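Local coordinates for protein laccase (PDB 3SQR) that oxidises phenolic compounds while reducing dioxygen to water, as a multicopper oxidase probably involved in lignin degradation and the detoxification of lignin-derived products, at residues A[124-129]-A[166-171]; A[195-200]-A[261-266]; A[283-288]-A[311-316]; A[466-471]-A[523-528]. All coordinates share one frame; numbering follows the deposited sequence.

Interaction 1: residues A[124-129]-A[166-171]. With CU (copper (II) ion), chain F; CU (copper (II) ion), chain E.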
# COMPACT_ATOMS: atom_id res chain seq x y z
N HIS A 124 6.55 3.21 -6.99
CA HIS A 124 5.24 3.78 -6.79
C HIS A 124 5.15 4.43 -5.37
O HIS A 124 5.66 3.96 -4.40
CB HIS A 124 4.17 2.71 -6.96
CG HIS A 124 2.81 3.15 -6.54
ND1 HIS A 124 2.12 4.14 -7.21
CD2 HIS A 124 1.97 2.68 -5.58
CE1 HIS A 124 0.95 4.34 -6.60
NE2 HIS A 124 0.83 3.44 -5.63
N TRP A 125 4.44 5.53 -5.35
CA TRP A 125 4.27 6.38 -4.14
C TRP A 125 2.83 6.12 -3.75
O TRP A 125 1.88 6.62 -4.39
CB TRP A 125 4.61 7.84 -4.50
CG TRP A 125 5.78 7.89 -5.43
CD1 TRP A 125 5.76 7.91 -6.82
CD2 TRP A 125 7.16 7.79 -5.07
NE1 TRP A 125 7.02 7.83 -7.29
CE2 TRP A 125 7.89 7.70 -6.25
CE3 TRP A 125 7.84 7.66 -3.84
CZ2 TRP A 125 9.23 7.52 -6.27
CZ3 TRP A 125 9.20 7.47 -3.84
CH2 TRP A 125 9.91 7.42 -5.06
N HIS A 126 2.65 5.23 -2.77
CA HIS A 126 1.37 4.64 -2.55
C HIS A 126 0.33 5.66 -2.11
O HIS A 126 0.46 6.34 -1.12
CB HIS A 126 1.45 3.39 -1.65
CG HIS A 126 0.15 2.72 -1.51
ND1 HIS A 126 -0.05 1.41 -1.86
CD2 HIS A 126 -1.02 3.16 -0.99
CE1 HIS A 126 -1.29 1.08 -1.59
NE2 HIS A 126 -1.92 2.14 -1.10
N GLY A 127 -0.78 5.66 -2.83
CA GLY A 127 -1.91 6.49 -2.51
C GLY A 127 -1.73 7.94 -2.93
O GLY A 127 -2.63 8.75 -2.72
N ILE A 128 -0.59 8.25 -3.54
CA ILE A 128 -0.32 9.59 -3.96
C ILE A 128 -1.11 9.85 -5.22
O ILE A 128 -0.96 9.16 -6.18
CB ILE A 128 1.21 9.87 -4.14
CG1 ILE A 128 1.93 9.70 -2.77
CG2 ILE A 128 1.46 11.31 -4.60
CD1 ILE A 128 1.44 10.66 -1.61
N ARG A 129 -1.84 10.95 -5.22
CA ARG A 129 -2.83 11.19 -6.27
C ARG A 129 -2.21 11.36 -7.66
O ARG A 129 -2.80 10.94 -8.63
CB ARG A 129 -3.59 12.43 -5.89
CG ARG A 129 -4.78 12.66 -6.70
CD ARG A 129 -5.37 13.98 -6.33
NE ARG A 129 -6.66 14.20 -6.98
CZ ARG A 129 -7.39 15.31 -6.78
NH1 ARG A 129 -6.91 16.26 -6.03
NH2 ARG A 129 -8.59 15.44 -7.30
N TRP A 166 3.48 5.02 2.08
CA TRP A 166 4.70 4.29 1.88
C TRP A 166 4.99 4.36 0.40
O TRP A 166 4.11 4.66 -0.38
CB TRP A 166 4.58 2.85 2.36
CG TRP A 166 3.50 1.97 1.78
CD1 TRP A 166 2.14 2.24 1.68
CD2 TRP A 166 3.66 0.63 1.31
NE1 TRP A 166 1.48 1.12 1.20
CE2 TRP A 166 2.39 0.14 0.94
CE3 TRP A 166 4.76 -0.21 1.15
CZ2 TRP A 166 2.22 -1.13 0.36
CZ3 TRP A 166 4.61 -1.48 0.63
CH2 TRP A 166 3.34 -1.95 0.22
N TYR A 167 6.24 4.11 0.06
CA TYR A 167 6.62 4.01 -1.37
C TYR A 167 7.17 2.63 -1.54
O TYR A 167 7.78 2.06 -0.61
CB TYR A 167 7.62 5.08 -1.78
CG TYR A 167 8.93 5.04 -1.07
CD1 TYR A 167 9.09 5.56 0.18
CD2 TYR A 167 10.07 4.52 -1.69
CE1 TYR A 167 10.35 5.53 0.83
CE2 TYR A 167 11.29 4.49 -1.06
CZ TYR A 167 11.43 4.99 0.22
OH TYR A 167 12.63 4.92 0.81
N HIS A 168 7.03 2.06 -2.75
CA HIS A 168 7.50 0.72 -2.92
C HIS A 168 7.68 0.42 -4.36
O HIS A 168 7.06 1.02 -5.19
CB HIS A 168 6.58 -0.31 -2.30
CG HIS A 168 5.15 -0.28 -2.81
ND1 HIS A 168 4.75 -0.96 -3.94
CD2 HIS A 168 4.04 0.25 -2.27
CE1 HIS A 168 3.44 -0.79 -4.09
NE2 HIS A 168 2.98 -0.08 -3.07
N SER A 169 8.50 -0.55 -4.64
CA SER A 169 8.55 -0.99 -6.05
C SER A 169 7.20 -1.52 -6.48
O SER A 169 6.53 -2.20 -5.72
CB SER A 169 9.59 -2.07 -6.26
OG SER A 169 9.46 -2.57 -7.60
N HIS A 170 6.80 -1.18 -7.71
CA HIS A 170 5.62 -1.74 -8.28
C HIS A 170 6.05 -2.64 -9.47
O HIS A 170 5.24 -3.02 -10.28
CB HIS A 170 4.68 -0.65 -8.72
CG HIS A 170 3.24 -0.97 -8.52
ND1 HIS A 170 2.64 -2.07 -9.06
CD2 HIS A 170 2.27 -0.35 -7.79
CE1 HIS A 170 1.36 -2.08 -8.74
NE2 HIS A 170 1.11 -1.06 -7.94
N PHE A 171 7.28 -3.09 -9.45
CA PHE A 171 7.84 -3.94 -10.49
C PHE A 171 7.86 -5.35 -9.94
O PHE A 171 8.65 -5.71 -9.02
CB PHE A 171 9.23 -3.47 -10.85
CG PHE A 171 9.90 -4.30 -11.90
CD1 PHE A 171 10.54 -5.46 -11.53
CD2 PHE A 171 9.91 -3.88 -13.19
CE1 PHE A 171 11.20 -6.22 -12.48
CE2 PHE A 171 10.56 -4.63 -14.18
CZ PHE A 171 11.19 -5.81 -13.81
CU CU F . 1.01 -0.00 -2.74
CU CU E . -0.63 -0.48 -7.01
O HOH W 1 0.46 -0.66 -5.24
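His124 and His168 face each other as an antiparallel hydrogen-bonded pair, each backbone N donating a hydrogen bond to the other's O. His126 N to Trp166 O, at 2.9 Å, adds a third rung.

Two side chains grip one copper ion. His126 ND1 binds it at 2.0 Å, and His168 NE2 at the same length from the other segment. His527 completes this set. His170 NE2 binds the second copper ion at 2.1 Å. These His-X-His pairs are the part of the trinuclear copper cluster supplied by the first cupredoxin domain of a laccase, and both ions are probably of type 3.

Second-shell bonds fix the ring rotations. His168 CG lies between its backbone N and carbonyl carbon (chi1 57°), which brings ND1 to Ser169 O at 2.8 Å. The NE2 of His126 is held by Asp500, and the ND1 of His124 by the backbone O of Asp137.

Ring contacts fill the rest. The five-membered ring of Trp166 lies in an offset stack on His126, planes 23° apart, with Trp166 NE1 over the imidazole face. His124 turns its edge toward the face of His168, while His170 turns its edge toward the face of His124. On the other sheet face, Trp125 CE3 presses on Tyr167 CB at 3.3 Å; their ring planes are nearly parallel (25°), but little of one lies over the other.

Interaction 2: residues A[195-200]-A[261-266]. With NAG (2-acetamido-2-deoxy-beta-D-glucopyranose), chain C.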
# COMPACT_ATOMS: atom_id res chain seq x y z
N GLU A 195 3.48 13.20 20.65
CA GLU A 195 4.65 12.73 19.89
C GLU A 195 4.27 11.81 18.73
O GLU A 195 3.44 10.93 18.88
CB GLU A 195 5.63 11.98 20.80
CG GLU A 195 6.12 12.87 21.94
CD GLU A 195 7.27 12.27 22.70
OE1 GLU A 195 7.87 11.28 22.20
OE2 GLU A 195 7.56 12.80 23.80
N ASP A 196 4.92 12.01 17.60
CA ASP A 196 4.76 11.11 16.44
C ASP A 196 5.91 10.13 16.47
O ASP A 196 7.04 10.52 16.25
CB ASP A 196 4.79 11.98 15.20
CG ASP A 196 4.62 11.21 13.91
OD1 ASP A 196 4.31 9.99 13.95
OD2 ASP A 196 4.74 11.92 12.88
N VAL A 197 5.61 8.86 16.73
CA VAL A 197 6.60 7.81 16.79
C VAL A 197 6.97 7.30 15.39
O VAL A 197 7.92 6.54 15.20
CB VAL A 197 6.20 6.67 17.75
CG1 VAL A 197 5.98 7.28 19.19
CG2 VAL A 197 5.01 5.80 17.33
N GLY A 198 6.15 7.70 14.43
CA GLY A 198 6.44 7.28 13.07
C GLY A 198 5.75 5.97 12.76
O GLY A 198 4.74 5.54 13.37
N VAL A 199 6.23 5.38 11.68
CA VAL A 199 5.56 4.21 11.09
C VAL A 199 5.93 2.95 11.85
O VAL A 199 7.06 2.82 12.42
CB VAL A 199 5.95 4.07 9.60
CG1 VAL A 199 5.49 2.77 9.03
CG2 VAL A 199 5.31 5.20 8.73
N ILE A 200 5.00 2.05 11.91
CA ILE A 200 5.28 0.65 12.32
C ILE A 200 4.79 -0.21 11.18
O ILE A 200 3.59 -0.29 10.91
CB ILE A 200 4.50 0.24 13.59
CG1 ILE A 200 4.89 1.15 14.76
CG2 ILE A 200 4.73 -1.27 13.91
CD1 ILE A 200 4.16 0.92 16.07
N THR A 261 1.80 10.39 28.09
CA THR A 261 2.08 10.99 26.78
C THR A 261 1.10 10.39 25.74
O THR A 261 0.79 9.19 25.80
CB THR A 261 3.51 10.73 26.36
OG1 THR A 261 4.44 11.24 27.33
CG2 THR A 261 3.88 11.42 25.00
N LYS A 262 0.62 11.22 24.81
CA LYS A 262 -0.18 10.70 23.69
C LYS A 262 0.73 10.55 22.46
O LYS A 262 1.45 11.49 22.09
CB LYS A 262 -1.35 11.59 23.38
CG LYS A 262 -2.43 11.64 24.46
CD LYS A 262 -3.43 12.67 24.00
CE LYS A 262 -4.63 12.80 24.92
NZ LYS A 262 -5.43 14.00 24.49
N TYR A 263 0.71 9.37 21.87
CA TYR A 263 1.59 8.99 20.77
C TYR A 263 0.76 8.72 19.52
O TYR A 263 -0.23 8.05 19.56
CB TYR A 263 2.35 7.73 21.06
CG TYR A 263 3.29 7.92 22.20
CD1 TYR A 263 4.54 8.41 21.99
CD2 TYR A 263 2.91 7.57 23.51
CE1 TYR A 263 5.42 8.64 23.00
CE2 TYR A 263 3.82 7.76 24.54
CZ TYR A 263 5.05 8.29 24.29
OH TYR A 263 6.00 8.49 25.31
N ARG A 264 1.22 9.28 18.42
CA ARG A 264 0.72 8.92 17.09
C ARG A 264 1.61 7.79 16.52
O ARG A 264 2.83 7.87 16.47
CB ARG A 264 0.78 10.14 16.19
CG ARG A 264 0.36 9.83 14.77
CD ARG A 264 0.39 11.08 13.98
NE ARG A 264 -0.31 10.91 12.72
CZ ARG A 264 -0.72 11.94 11.98
NH1 ARG A 264 -0.54 13.20 12.39
NH2 ARG A 264 -1.31 11.70 10.83
N LEU A 265 0.96 6.70 16.21
CA LEU A 265 1.59 5.52 15.56
C LEU A 265 0.99 5.42 14.18
O LEU A 265 -0.20 5.50 14.00
CB LEU A 265 1.24 4.24 16.29
CG LEU A 265 1.89 3.98 17.66
CD1 LEU A 265 1.80 5.15 18.64
CD2 LEU A 265 1.36 2.63 18.21
N ARG A 266 1.83 5.08 13.22
CA ARG A 266 1.38 5.08 11.81
C ARG A 266 1.56 3.68 11.31
O ARG A 266 2.68 3.26 11.09
CB ARG A 266 2.19 6.10 11.04
CG ARG A 266 2.15 7.53 11.59
CD ARG A 266 3.11 8.37 10.82
NE ARG A 266 3.15 9.76 11.17
CZ ARG A 266 2.51 10.74 10.53
NH1 ARG A 266 1.70 10.47 9.53
NH2 ARG A 266 2.66 12.00 10.92
C1 NAG C . 10.22 2.07 12.48
C2 NAG C . 10.29 3.09 13.62
C3 NAG C . 10.47 4.45 13.00
C4 NAG C . 11.71 4.52 12.12
C5 NAG C . 11.79 3.28 11.17
C6 NAG C . 13.22 2.95 10.83
C7 NAG C . 8.93 3.22 15.62
C8 NAG C . 7.56 3.41 16.25
N2 NAG C . 9.03 3.20 14.30
O3 NAG C . 10.50 5.47 13.97
O4 NAG C . 11.68 5.72 11.33
O5 NAG C . 11.43 2.08 11.80
O6 NAG C . 13.25 2.09 9.69
O7 NAG C . 9.96 3.09 16.29
O HOH W 2 6.77 12.35 26.55
O HOH W 3 7.96 9.99 24.87
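Asp196 and Arg266 form a salt bridge across two parallel strands of the second cupredoxin domain, beside a glycan attached to the protein. Arg266 grips the carboxylate side-on. Its NE reaches Asp196 OD1 at 3.0 Å, on the syn side. Its NH2 meets Asp196 OD2 at 2.9 Å, from above the carboxylate plane. Gly198 N also donates to Asp196 OD1, from the opposite face to Arg266 NE, which makes an Asx turn. The Asp196 side chain is thus held from three donors. The guanidinium groups of Arg266 and Arg264 lie over one another. Each has a carboxylate partner: Asp196 for Arg266 and Asp312 for Arg264.

The Val197 side chain spreads over the opposite sheet face. Its CG1 packs on Tyr263 CD1 at 3.3 Å, and its CG2 on Leu265 CD1 at 3.5 Å. With CG1 anti to the carbonyl carbon (chi1 -58°), CG1 goes to the tyrosine and CG2 to the leucine. Farther along, Ile200 CD1 lies beside Leu265 CD2. At the exposed end, water 2 joins Glu195 OE2 to Thr261 OG1, which is also bonded to Val258.

The glycan lies against the backbone of residues 197-200. N2 of the N-acetylglucosamine donates to Val199 O at 2.7 Å.

Asp196 pairs with Arg264, but Val199 pairs with Arg266. The first strand therefore carries one extra residue, as in a beta bulge. The arrangement is consistent with a bulged parallel pair in a cupredoxin beta-sandwich.

Interaction 3: residues A[283-288]-A[311-316]; sequences HTLTVI and YDVIVE
Val287 and Tyr311 meet where one strand's branched side chain leans on the other's ring. Val287 CG1 lies 3.5 Å from Tyr311 CD1, approaching the ring obliquely. That branch is set anti to the backbone N (chi1 -168°), while CG2 turns to Val313 CG1. The Tyr311 hydroxyl is bonded to Arg499. Next along this face, Leu285 CD2 lies alongside Val315 CG2 at 3.7 Å, both side chains pointing the same way. The other methyl of Val315, CG1, fills the angle between His283 CB and Thr284 O. The His283 ring then turns its edge to Glu316 O, with CD2 3.6 Å away; its NE2 is held by Tyr349.

The two strands are antiparallel neighbours in one sheet of the second cupredoxin domain. Leu285 and Val313 reach Leu303 of the facing sheet, which places this side in the core of the sandwich. Thr286 and Ile314 form a hydrogen-bonded pair, and Ile288 N to Asp312 O at 2.8 Å extends it.

On the other face, Ile288 straddles two neighbours. Its CG1 rests on Asp312 CB at 3.8 Å, and its CD1 meets Ile314 CD1 at 4.0 Å. Asp312 carries its carboxylate away to a salt bridge with Arg264.

Past the ladder, waters 4 and 5 bridge Thr284 and Glu316. Water 6 bridges Thr286 OG1 and Ile314 O beside the hydrogen-bonded pair.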
# COMPACT_ATOMS: atom_id res chain seq x y z
N HIS A 283 -4.16 -1.33 25.95
CA HIS A 283 -4.22 0.03 25.43
C HIS A 283 -5.33 0.12 24.38
O HIS A 283 -5.74 -0.86 23.78
CB HIS A 283 -2.84 0.44 24.86
CG HIS A 283 -1.77 0.64 25.89
ND1 HIS A 283 -1.17 -0.41 26.57
CD2 HIS A 283 -1.18 1.76 26.36
CE1 HIS A 283 -0.25 0.08 27.39
NE2 HIS A 283 -0.24 1.40 27.27
N THR A 284 -5.87 1.32 24.29
CA THR A 284 -6.91 1.66 23.38
C THR A 284 -6.27 2.44 22.24
O THR A 284 -5.38 3.29 22.40
CB THR A 284 -7.97 2.53 24.06
OG1 THR A 284 -8.57 1.75 25.12
CG2 THR A 284 -9.05 2.90 23.10
N LEU A 285 -6.71 2.09 21.07
CA LEU A 285 -6.29 2.82 19.89
C LEU A 285 -7.36 3.82 19.53
O LEU A 285 -8.50 3.42 19.34
CB LEU A 285 -6.08 1.84 18.74
CG LEU A 285 -5.24 0.59 18.97
CD1 LEU A 285 -5.25 -0.25 17.66
CD2 LEU A 285 -3.79 0.85 19.38
N THR A 286 -7.01 5.08 19.38
CA THR A 286 -7.90 6.06 18.81
C THR A 286 -7.51 6.25 17.33
O THR A 286 -6.48 6.81 17.03
CB THR A 286 -7.84 7.35 19.50
OG1 THR A 286 -8.30 7.16 20.85
CG2 THR A 286 -8.77 8.36 18.84
N VAL A 287 -8.36 5.75 16.47
CA VAL A 287 -8.09 5.73 15.04
C VAL A 287 -8.43 7.12 14.47
O VAL A 287 -9.56 7.60 14.60
CB VAL A 287 -8.86 4.66 14.36
CG1 VAL A 287 -8.30 4.47 12.84
CG2 VAL A 287 -8.83 3.31 15.06
N ILE A 288 -7.44 7.76 13.86
CA ILE A 288 -7.59 9.12 13.36
C ILE A 288 -7.43 9.32 11.87
O ILE A 288 -7.68 10.40 11.38
CB ILE A 288 -6.72 10.13 14.11
CG1 ILE A 288 -5.22 9.86 14.02
CG2 ILE A 288 -7.12 10.15 15.65
CD1 ILE A 288 -4.42 11.12 14.13
N TYR A 311 -3.27 3.04 8.84
CA TYR A 311 -4.08 3.73 9.83
C TYR A 311 -3.18 4.55 10.67
O TYR A 311 -2.07 4.11 11.05
CB TYR A 311 -4.82 2.73 10.69
CG TYR A 311 -5.99 2.09 10.03
CD1 TYR A 311 -7.22 2.73 9.96
CD2 TYR A 311 -5.87 0.85 9.43
CE1 TYR A 311 -8.29 2.13 9.37
CE2 TYR A 311 -6.95 0.23 8.84
CZ TYR A 311 -8.15 0.87 8.80
OH TYR A 311 -9.20 0.28 8.24
N ASP A 312 -3.68 5.70 11.09
CA ASP A 312 -3.00 6.50 12.05
C ASP A 312 -3.87 6.34 13.30
O ASP A 312 -5.10 6.44 13.24
CB ASP A 312 -2.95 7.97 11.70
CG ASP A 312 -1.96 8.30 10.62
OD1 ASP A 312 -2.32 8.01 9.49
OD2 ASP A 312 -0.87 8.85 10.88
N VAL A 313 -3.18 6.02 14.38
CA VAL A 313 -3.83 5.92 15.71
C VAL A 313 -3.07 6.72 16.74
O VAL A 313 -1.89 6.89 16.72
CB VAL A 313 -3.96 4.43 16.14
CG1 VAL A 313 -4.68 3.61 15.06
CG2 VAL A 313 -2.52 3.85 16.42
N ILE A 314 -3.83 7.18 17.73
CA ILE A 314 -3.25 7.88 18.84
C ILE A 314 -3.43 6.94 20.02
O ILE A 314 -4.52 6.38 20.20
CB ILE A 314 -3.97 9.17 19.16
CG1 ILE A 314 -3.85 10.17 18.03
CG2 ILE A 314 -3.33 9.84 20.44
CD1 ILE A 314 -2.49 10.44 17.54
N VAL A 315 -2.33 6.72 20.73
CA VAL A 315 -2.36 5.81 21.88
C VAL A 315 -1.87 6.67 23.06
O VAL A 315 -0.76 7.23 23.02
CB VAL A 315 -1.51 4.61 21.75
CG1 VAL A 315 -1.77 3.70 22.99
CG2 VAL A 315 -1.87 3.82 20.51
N GLU A 316 -2.70 6.72 24.10
CA GLU A 316 -2.31 7.37 25.35
C GLU A 316 -1.74 6.32 26.29
O GLU A 316 -2.32 5.22 26.45
CB GLU A 316 -3.50 8.12 25.96
CG GLU A 316 -3.13 8.78 27.25
CD GLU A 316 -4.25 9.66 27.74
OE1 GLU A 316 -5.41 9.24 27.59
OE2 GLU A 316 -3.94 10.77 28.26
O HOH W 4 -5.28 5.38 24.17
O HOH W 5 -4.43 3.35 26.12
O HOH W 6 -6.04 7.19 22.29

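Interaction 4: residues A[466-471]-A[523-528]; sequences HLHGHD and LLHCHI. With CU (copper (II) ion), chain E; CU (copper (II) ion), chain D; CU (copper (II) ion), chain F.
His525 and His468 come to one copper ion through different first torsions. His525 CG lies between backbone N and carbonyl carbon (chi1 65°). The His468 CG stands anti to its carbonyl carbon (chi1 -73°). Both NE2 atoms then point at the same metal: His468 NE2 binds at 2.0 Å, and His525 NE2 at the same length. The two rings meet at their edges, planes 48° apart. His170 and water 1 are further ligands. His466 ND1 is also near this ion, at a longer 2.8 Å.

Second-shell contacts hold the rings. His525 ND1 donates to Cys526 O at 2.8 Å, from above the carbonyl plane. Asp137 OD2 takes the ND1 of His468. Leu523 CB lies over one face of the His468 ring in a CH-pi contact. His466 ND1 is hydrogen-bonded to water 1 at 3.0 Å, and its CB lies at the edge of the His527 ring.

Residues 525-527 are the His-Cys-His motif of the third cupredoxin domain. His527 NE2 binds the other copper ion of the pair at 2.1 Å. Between the two histidines, Cys526 turns the opposite way, and its SG binds the distant, probably type 1 copper at 2.2 Å, with His463 and His531. In multicopper oxidases this is the path of electrons from type 1 copper to the trinuclear cluster. Ile528 N donates a hydrogen bond to Cys526 SG at 3.4 Å.

The backbone frame is antiparallel. His466 and His525 exchange two bonds, and His468 N donates to Leu523 O. On the reverse face Leu467 CD1 packs against Leu524 CB.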
# COMPACT_ATOMS: atom_id res chain seq x y z
N HIS A 466 -6.39 -1.91 -4.35
CA HIS A 466 -5.77 -0.61 -4.37
C HIS A 466 -6.10 0.05 -5.70
O HIS A 466 -5.90 -0.56 -6.77
CB HIS A 466 -4.26 -0.79 -4.28
CG HIS A 466 -3.51 0.50 -4.44
ND1 HIS A 466 -2.25 0.57 -5.02
CD2 HIS A 466 -3.81 1.73 -4.01
CE1 HIS A 466 -1.87 1.83 -5.01
NE2 HIS A 466 -2.80 2.55 -4.40
N LEU A 467 -6.57 1.29 -5.64
CA LEU A 467 -6.79 2.12 -6.83
C LEU A 467 -5.75 3.22 -6.88
O LEU A 467 -5.58 3.94 -5.94
CB LEU A 467 -8.17 2.80 -6.75
CG LEU A 467 -8.48 3.82 -7.89
CD1 LEU A 467 -8.43 3.21 -9.27
CD2 LEU A 467 -9.88 4.43 -7.75
N HIS A 468 -5.07 3.39 -8.01
CA HIS A 468 -4.10 4.43 -8.20
C HIS A 468 -4.81 5.73 -8.66
O HIS A 468 -5.90 5.68 -9.24
CB HIS A 468 -3.10 3.97 -9.27
CG HIS A 468 -2.16 2.93 -8.82
ND1 HIS A 468 -0.79 3.07 -8.93
CD2 HIS A 468 -2.36 1.73 -8.24
CE1 HIS A 468 -0.21 2.01 -8.40
NE2 HIS A 468 -1.13 1.18 -8.01
N GLY A 469 -4.16 6.83 -8.46
CA GLY A 469 -4.63 8.16 -8.95
C GLY A 469 -5.86 8.76 -8.29
O GLY A 469 -6.25 9.87 -8.60
N HIS A 470 -6.43 8.09 -7.31
CA HIS A 470 -7.66 8.49 -6.66
C HIS A 470 -7.77 7.94 -5.28
O HIS A 470 -7.44 6.77 -5.05
CB HIS A 470 -8.92 7.96 -7.35
CG HIS A 470 -9.04 8.37 -8.77
ND1 HIS A 470 -9.76 9.46 -9.14
CD2 HIS A 470 -8.48 7.87 -9.91
CE1 HIS A 470 -9.69 9.61 -10.45
NE2 HIS A 470 -8.92 8.66 -10.94
N ASP A 471 -8.36 8.75 -4.41
CA ASP A 471 -9.07 8.17 -3.28
C ASP A 471 -10.44 7.76 -3.74
O ASP A 471 -11.07 8.49 -4.50
CB ASP A 471 -9.29 9.13 -2.15
CG ASP A 471 -8.02 9.47 -1.39
OD1 ASP A 471 -7.02 8.76 -1.47
OD2 ASP A 471 -8.08 10.43 -0.67
N LEU A 523 -3.94 2.11 -12.49
CA LEU A 523 -3.99 0.70 -12.15
C LEU A 523 -4.94 0.47 -10.95
O LEU A 523 -5.00 1.29 -10.02
CB LEU A 523 -2.60 0.20 -11.81
CG LEU A 523 -2.47 -1.32 -11.58
CD1 LEU A 523 -2.75 -2.06 -12.94
CD2 LEU A 523 -1.11 -1.66 -11.04
N LEU A 524 -5.69 -0.62 -10.99
CA LEU A 524 -6.44 -1.07 -9.83
C LEU A 524 -6.12 -2.55 -9.71
O LEU A 524 -6.14 -3.27 -10.69
CB LEU A 524 -7.94 -0.87 -10.02
CG LEU A 524 -8.80 -1.52 -8.91
CD1 LEU A 524 -10.02 -0.65 -8.62
CD2 LEU A 524 -9.16 -2.98 -9.31
N HIS A 525 -5.76 -3.00 -8.52
CA HIS A 525 -5.31 -4.34 -8.36
C HIS A 525 -5.41 -4.80 -6.95
O HIS A 525 -5.48 -3.98 -6.03
CB HIS A 525 -3.87 -4.47 -8.82
CG HIS A 525 -2.91 -3.69 -7.99
ND1 HIS A 525 -2.10 -4.28 -7.04
CD2 HIS A 525 -2.65 -2.37 -7.95
CE1 HIS A 525 -1.34 -3.35 -6.49
NE2 HIS A 525 -1.68 -2.18 -7.00
N CYS A 526 -5.47 -6.12 -6.79
CA CYS A 526 -5.26 -6.73 -5.48
C CYS A 526 -3.80 -6.49 -5.08
O CYS A 526 -2.87 -6.67 -5.90
CB CYS A 526 -5.52 -8.23 -5.55
SG CYS A 526 -5.27 -8.94 -3.96
N HIS A 527 -3.60 -6.09 -3.83
CA HIS A 527 -2.28 -5.76 -3.31
C HIS A 527 -1.60 -6.97 -2.68
O HIS A 527 -0.44 -6.86 -2.18
CB HIS A 527 -2.36 -4.62 -2.26
CG HIS A 527 -1.23 -3.63 -2.34
ND1 HIS A 527 0.07 -4.01 -2.15
CD2 HIS A 527 -1.20 -2.28 -2.55
CE1 HIS A 527 0.86 -2.95 -2.26
NE2 HIS A 527 0.12 -1.89 -2.53
N ILE A 528 -2.24 -8.14 -2.72
CA ILE A 528 -1.55 -9.38 -2.36
C ILE A 528 -0.59 -9.62 -3.54
O ILE A 528 -1.03 -9.73 -4.69
CB ILE A 528 -2.52 -10.55 -2.18
CG1 ILE A 528 -3.40 -10.35 -0.95
CG2 ILE A 528 -1.69 -11.89 -2.09
CD1 ILE A 528 -4.61 -11.35 -0.84
CU CU E . -0.63 -0.48 -7.01
CU CU D . -6.10 -11.01 -4.03
CU CU F . 1.01 -0.00 -2.74
O HOH W 1 0.46 -0.66 -5.24

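Interactions 1 and 4 together supply the histidines of the trinuclear copper site. Their centres are about 10 Å apart, and they share two copper ions and water 1. Across the junction of the first and third domains, His170 NE2 comes within 3.1 Å of His525 NE2, both on one metal. His124 and His466 also approach there, consistent with a type 2 copper position. Interactions 2 and 3 lie in the second domain, their centres about 9 Å apart. They share one sheet: strands 262-269 and 310-316 are neighbours. Arg264 NE meets Asp312 OD2 at 2.8 Å in the salt bridge joining them. The centre of interaction 2 is about 22 Å from that of interaction 1, away from the coppers.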